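Local coordinates for protein novel Thermotoga maritima enzyme TM1112 (Thermotoga maritima, PDB 1O5U) that is of unknown function but adopts the cupin beta-barrel fold and is probably an enzyme, at residues G58-D66 against G83-L91. Numbering follows the deposited sequence.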
ATOM      1  N   GLY A  58       8.794  -6.057   0.861  1.00 37.51           N
ATOM      2  CA  GLY A  58       7.679  -6.979   0.988  1.00 38.08           C
ATOM      3  C   GLY A  58       6.873  -7.201  -0.258  1.00 36.90           C
ATOM      4  O   GLY A  58       7.244  -6.733  -1.340  1.00 37.53           O
ATOM      5  N   LYS A  59       5.820  -7.962  -0.093  1.00 37.43           N
ATOM      6  CA  LYS A  59       4.964  -8.391  -1.217  1.00 36.91           C
ATOM      7  C   LYS A  59       3.631  -8.737  -0.616  1.00 37.97           C
ATOM      8  O   LYS A  59       3.552  -9.539   0.335  1.00 36.37           O
ATOM      9  CB  LYS A  59       5.512  -9.601  -1.934  1.00 38.39           C
ATOM     10  CG  LYS A  59       4.612 -10.075  -3.113  1.00 37.86           C
ATOM     11  CD  LYS A  59       5.147 -11.263  -3.804  1.00 38.80           C
ATOM     12  CE  LYS A  59       4.336 -11.558  -5.023  1.00 41.86           C
ATOM     13  NZ  LYS A  59       4.870 -12.801  -5.774  1.00 40.80           N
ATOM     14  N   VAL A  60       2.570  -8.173  -1.191  1.00 37.55           N
ATOM     15  CA  VAL A  60       1.219  -8.360  -0.714  1.00 38.20           C
ATOM     16  C   VAL A  60       0.294  -8.582  -1.888  1.00 38.46           C
ATOM     17  O   VAL A  60       0.463  -7.919  -2.907  1.00 39.15           O
ATOM     18  CB  VAL A  60       0.706  -7.115   0.026  1.00 39.81           C
ATOM     19  CG1 VAL A  60      -0.639  -7.378   0.674  1.00 41.61           C
ATOM     20  CG2 VAL A  60       1.705  -6.686   1.083  1.00 40.57           C
ATOM     21  N   GLU A  61      -0.628  -9.532  -1.751  1.00 37.73           N
ATOM     22  CA  GLU A  61      -1.733  -9.738  -2.713  1.00 38.90           C
ATOM     23  C   GLU A  61      -2.971  -9.047  -2.076  1.00 38.61           C
ATOM     24  O   GLU A  61      -3.356  -9.435  -0.980  1.00 37.45           O
ATOM     25  CB  GLU A  61      -2.042 -11.222  -2.918  1.00 40.13           C
ATOM     26  CG  GLU A  61      -1.011 -11.995  -3.767  1.00 43.23           C
ATOM     27  CD  GLU A  61      -1.169 -13.530  -3.764  1.00 44.30           C
ATOM     28  OE1 GLU A  61      -1.863 -14.109  -2.874  1.00 47.06           O
ATOM     29  OE2 GLU A  61      -0.515 -14.209  -4.636  1.00 46.90           O
ATOM     30  N   VAL A  62      -3.563  -8.067  -2.749  1.00 37.23           N
ATOM     31  CA  VAL A  62      -4.790  -7.415  -2.217  1.00 38.44           C
ATOM     32  C   VAL A  62      -5.984  -7.865  -3.093  1.00 38.46           C
ATOM     33  O   VAL A  62      -5.882  -7.878  -4.291  1.00 37.48           O
ATOM     34  CB  VAL A  62      -4.616  -5.905  -2.185  1.00 39.01           C
ATOM     35  CG1 VAL A  62      -5.858  -5.210  -1.771  1.00 40.63           C
ATOM     36  CG2 VAL A  62      -3.451  -5.507  -1.299  1.00 40.47           C
ATOM     37  N   THR A  63      -7.092  -8.302  -2.478  1.00 38.13           N
ATOM     38  CA  THR A  63      -8.315  -8.640  -3.185  1.00 37.25           C
ATOM     39  C   THR A  63      -9.387  -7.725  -2.620  1.00 36.92           C
ATOM     40  O   THR A  63      -9.642  -7.763  -1.419  1.00 35.61           O
ATOM     41  CB  THR A  63      -8.713 -10.096  -2.930  1.00 37.54           C
ATOM     42  OG1 THR A  63      -7.641 -10.954  -3.373  1.00 39.12           O
ATOM     43  CG2 THR A  63      -9.881 -10.485  -3.784  1.00 38.84           C
ATOM     44  N   THR A  64     -10.000  -6.928  -3.480  1.00 36.20           N
ATOM     45  CA  THR A  64     -11.033  -6.000  -3.041  1.00 36.68           C
ATOM     46  C   THR A  64     -12.348  -6.742  -2.791  1.00 36.24           C
ATOM     47  O   THR A  64     -12.525  -7.900  -3.188  1.00 35.38           O
ATOM     48  CB  THR A  64     -11.232  -4.868  -4.030  1.00 36.29           C
ATOM     49  OG1 THR A  64     -11.790  -5.349  -5.256  1.00 37.11           O
ATOM     50  CG2 THR A  64      -9.952  -4.236  -4.389  1.00 36.92           C
ATOM     51  N   GLU A  65     -13.280  -6.070  -2.135  1.00 37.18           N
ATOM     52  CA  GLU A  65     -14.575  -6.677  -1.854  1.00 38.53           C
ATOM     53  C   GLU A  65     -15.257  -7.221  -3.100  1.00 39.13           C
ATOM     54  O   GLU A  65     -15.937  -8.266  -3.048  1.00 38.95           O
ATOM     55  CB  GLU A  65     -15.490  -5.628  -1.226  1.00 38.97           C
ATOM     56  CG  GLU A  65     -16.658  -6.200  -0.485  1.00 39.91           C
ATOM     57  CD  GLU A  65     -17.511  -5.100   0.104  1.00 40.81           C
ATOM     58  OE1 GLU A  65     -17.282  -3.887  -0.225  1.00 46.58           O
ATOM     59  OE2 GLU A  65     -18.426  -5.459   0.872  1.00 47.82           O
ATOM     60  N   ASP A  66     -15.102  -6.500  -4.214  1.00 39.28           N
ATOM     61  CA  ASP A  66     -15.687  -6.922  -5.484  1.00 39.21           C
ATOM     62  C   ASP A  66     -14.829  -7.856  -6.335  1.00 38.26           C
ATOM     63  O   ASP A  66     -15.180  -8.160  -7.476  1.00 38.92           O
ATOM     64  CB  ASP A  66     -16.196  -5.737  -6.308  1.00 40.16           C
ATOM     65  CG  ASP A  66     -15.135  -4.714  -6.653  1.00 40.62           C
ATOM     66  OD1 ASP A  66     -13.907  -4.884  -6.443  1.00 44.48           O
ATOM     67  OD2 ASP A  66     -15.496  -3.644  -7.182  1.00 41.84           O
ATOM     68  N   GLY A  83     -13.205   4.281   1.627  1.00 38.88           N
ATOM     69  CA  GLY A  83     -14.368   3.420   1.464  1.00 38.76           C
ATOM     70  C   GLY A  83     -14.064   2.039   0.889  1.00 38.97           C
ATOM     71  O   GLY A  83     -14.969   1.209   0.787  1.00 39.29           O
ATOM     72  N   LEU A  84     -12.822   1.776   0.497  1.00 38.40           N
ATOM     73  CA  LEU A  84     -12.480   0.454  -0.035  1.00 38.42           C
ATOM     74  C   LEU A  84     -12.406  -0.566   1.098  1.00 38.43           C
ATOM     75  O   LEU A  84     -11.718  -0.345   2.109  1.00 36.81           O
ATOM     76  CB  LEU A  84     -11.141   0.491  -0.799  1.00 37.83           C
ATOM     77  CG  LEU A  84     -10.483  -0.839  -1.214  1.00 39.21           C
ATOM     78  CD1 LEU A  84     -11.254  -1.486  -2.321  1.00 41.40           C
ATOM     79  CD2 LEU A  84      -9.052  -0.619  -1.645  1.00 38.48           C
ATOM     80  N   ARG A  85     -13.082  -1.695   0.905  1.00 38.53           N
ATOM     81  CA  ARG A  85     -12.912  -2.840   1.757  1.00 38.95           C
ATOM     82  C   ARG A  85     -12.181  -3.916   0.968  1.00 38.83           C
ATOM     83  O   ARG A  85     -12.547  -4.222  -0.142  1.00 38.06           O
ATOM     84  CB  ARG A  85     -14.274  -3.352   2.204  1.00 39.17           C
ATOM     85  CG  ARG A  85     -14.203  -4.222   3.400  1.00 40.85           C
ATOM     86  CD  ARG A  85     -15.567  -4.452   4.060  1.00 43.95           C
ATOM     87  NE  ARG A  85     -16.087  -3.262   4.764  1.00 46.99           N
ATOM     88  CZ  ARG A  85     -17.027  -2.409   4.283  1.00 50.41           C
ATOM     89  NH1 ARG A  85     -17.415  -1.373   5.009  1.00 49.88           N
ATOM     90  NH2 ARG A  85     -17.613  -2.588   3.096  1.00 52.21           N
ATOM     91  N   CYS A  86     -11.144  -4.489   1.562  1.00 39.03           N
ATOM     92  CA  CYS A  86     -10.338  -5.462   0.881  1.00 39.03           C
ATOM     93  C   CYS A  86      -9.731  -6.407   1.865  1.00 39.37           C
ATOM     94  O   CYS A  86      -9.916  -6.269   3.079  1.00 40.66           O
ATOM     95  CB  CYS A  86      -9.231  -4.765   0.081  1.00 38.35           C
ATOM     96  SG  CYS A  86      -8.063  -3.844   1.098  1.00 40.74           S
ATOM     97  N   ARG A  87      -9.051  -7.413   1.334  1.00 39.60           N
ATOM     98  CA  ARG A  87      -8.294  -8.346   2.156  1.00 39.67           C
ATOM     99  C   ARG A  87      -6.867  -8.289   1.692  1.00 38.58           C
ATOM    100  O   ARG A  87      -6.613  -8.325   0.492  1.00 36.21           O
ATOM    101  CB  ARG A  87      -8.834  -9.746   1.980  1.00 39.88           C
ATOM    102  CG  ARG A  87      -8.219 -10.780   2.920  1.00 41.52           C
ATOM    103  CD  ARG A  87      -9.159 -11.928   3.174  1.00 44.42           C
ATOM    104  NE  ARG A  87      -8.618 -12.929   4.094  1.00 47.92           N
ATOM    105  CZ  ARG A  87      -8.815 -12.950   5.420  1.00 48.54           C
ATOM    106  NH1 ARG A  87      -9.533 -12.031   6.024  1.00 49.05           N
ATOM    107  NH2 ARG A  87      -8.274 -13.916   6.144  1.00 49.00           N
ATOM    108  N   TRP A  88      -5.959  -8.129   2.647  1.00 38.80           N
ATOM    109  CA  TRP A  88      -4.530  -8.204   2.451  1.00 38.53           C
ATOM    110  C   TRP A  88      -4.011  -9.607   2.720  1.00 39.01           C
ATOM    111  O   TRP A  88      -4.341 -10.212   3.750  1.00 37.71           O
ATOM    112  CB  TRP A  88      -3.804  -7.241   3.417  1.00 38.92           C
ATOM    113  CG  TRP A  88      -3.726  -5.804   2.953  1.00 37.84           C
ATOM    114  CD1 TRP A  88      -4.746  -5.050   2.489  1.00 37.96           C
ATOM    115  CD2 TRP A  88      -2.567  -4.967   2.941  1.00 39.39           C
ATOM    116  NE1 TRP A  88      -4.292  -3.790   2.169  1.00 39.12           N
ATOM    117  CE2 TRP A  88      -2.960  -3.706   2.445  1.00 39.18           C
ATOM    118  CE3 TRP A  88      -1.237  -5.133   3.331  1.00 40.17           C
ATOM    119  CZ2 TRP A  88      -2.076  -2.686   2.269  1.00 40.05           C
ATOM    120  CZ3 TRP A  88      -0.374  -4.097   3.183  1.00 38.45           C
ATOM    121  CH2 TRP A  88      -0.781  -2.889   2.652  1.00 40.16           C
ATOM    122  N   LYS A  89      -3.185 -10.121   1.811  1.00 38.10           N
ATOM    123  CA  LYS A  89      -2.414 -11.354   2.055  1.00 38.44           C
ATOM    124  C   LYS A  89      -0.950 -11.017   1.938  1.00 38.33           C
ATOM    125  O   LYS A  89      -0.436 -10.784   0.821  1.00 38.21           O
ATOM    126  CB  LYS A  89      -2.778 -12.440   1.043  1.00 39.07           C
ATOM    127  CG  LYS A  89      -2.161 -13.790   1.399  1.00 41.40           C
ATOM    128  CD  LYS A  89      -2.678 -14.910   0.565  1.00 42.12           C
ATOM    129  CE  LYS A  89      -1.995 -16.211   0.988  1.00 44.74           C
ATOM    130  NZ  LYS A  89      -2.315 -17.363   0.086  1.00 45.95           N
ATOM    131  N   VAL A  90      -0.295 -10.902   3.080  1.00 36.65           N
ATOM    132  CA  VAL A  90       1.091 -10.483   3.127  1.00 36.49           C
ATOM    133  C   VAL A  90       1.944 -11.747   2.876  1.00 36.03           C
ATOM    134  O   VAL A  90       1.960 -12.673   3.668  1.00 37.66           O
ATOM    135  CB  VAL A  90       1.462  -9.886   4.480  1.00 35.83           C
ATOM    136  CG1 VAL A  90       2.974  -9.619   4.530  1.00 37.28           C
ATOM    137  CG2 VAL A  90       0.647  -8.609   4.819  1.00 38.00           C
ATOM    138  N   LEU A  91       2.594 -11.811   1.727  1.00 35.94           N
ATOM    139  CA  LEU A  91       3.348 -12.993   1.329  1.00 36.71           C
ATOM    140  C   LEU A  91       4.812 -12.905   1.754  1.00 36.71           C
ATOM    141  O   LEU A  91       5.441 -13.932   2.080  1.00 37.68           O
ATOM    142  CB  LEU A  91       3.282 -13.123  -0.194  1.00 36.64           C
ATOM    143  CG  LEU A  91       1.894 -13.370  -0.787  1.00 38.82           C
ATOM    144  CD1 LEU A  91       1.981 -13.292  -2.285  1.00 42.90           C
ATOM    145  CD2 LEU A  91       1.304 -14.688  -0.347  1.00 39.60           C
TER
HETATM  146  O   HOH W   1      -1.766 -16.871  -2.372  1.00 46.62           O
HETATM  147  O   HOH W   2     -14.878  -1.762  -1.417  1.00 41.37           O
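L84 CD1 lies 3.7 Å from T64 CG2, the two side chains crossing at about a right angle where the antiparallel pair begins. At R85 the backbone O accepts a bond from E65 N, while the guanidinium, its chain bent at chi3 (-72°), offers NH2 to E65 OE1 at 3.6 Å. That salt bridge is long, its carboxylate and guanidinium planes 81° apart. C86 turns SG to V62 CG1 on the buried face, 3.9 Å away. R87 and T63 form a hydrogen-bonded backbone pair, R87 N to T63 O at 2.8 Å; the R87 guanidinium reaches D44 and E42 of strand 41-46. W88 meets V60 and V62: V62 CG2 sits over one face, 4.0 Å from the five-membered-ring centroid and 11° off its normal, a CH-pi contact, and V60 CG1 approaches CE3 obliquely at 3.5 Å. Replacing W88 with alanine would probably leave the methyls of V60 and V62 without their aromatic partner and open a gap beside F43 and W36. K89 and E61 pair through two backbone bonds; their side chains run alongside each other, and a water bridges E61 OE1 (2.8 Å) and K89 NZ. L91 N closes the pairing on K59 O, with CD1 packed 3.5 Å from E61 CD. The chemistry thus splits by face: V60, V62, C86 and W88 give apolar packing within the cupin barrel, and an unidentified molecule beside W88, probably from the crystallisation liquor, may mark a pocket; on the other face E61 meets K89 through water and R87 turns to strand 41-46, while the direct E65-R85 bridge lies at the strand end.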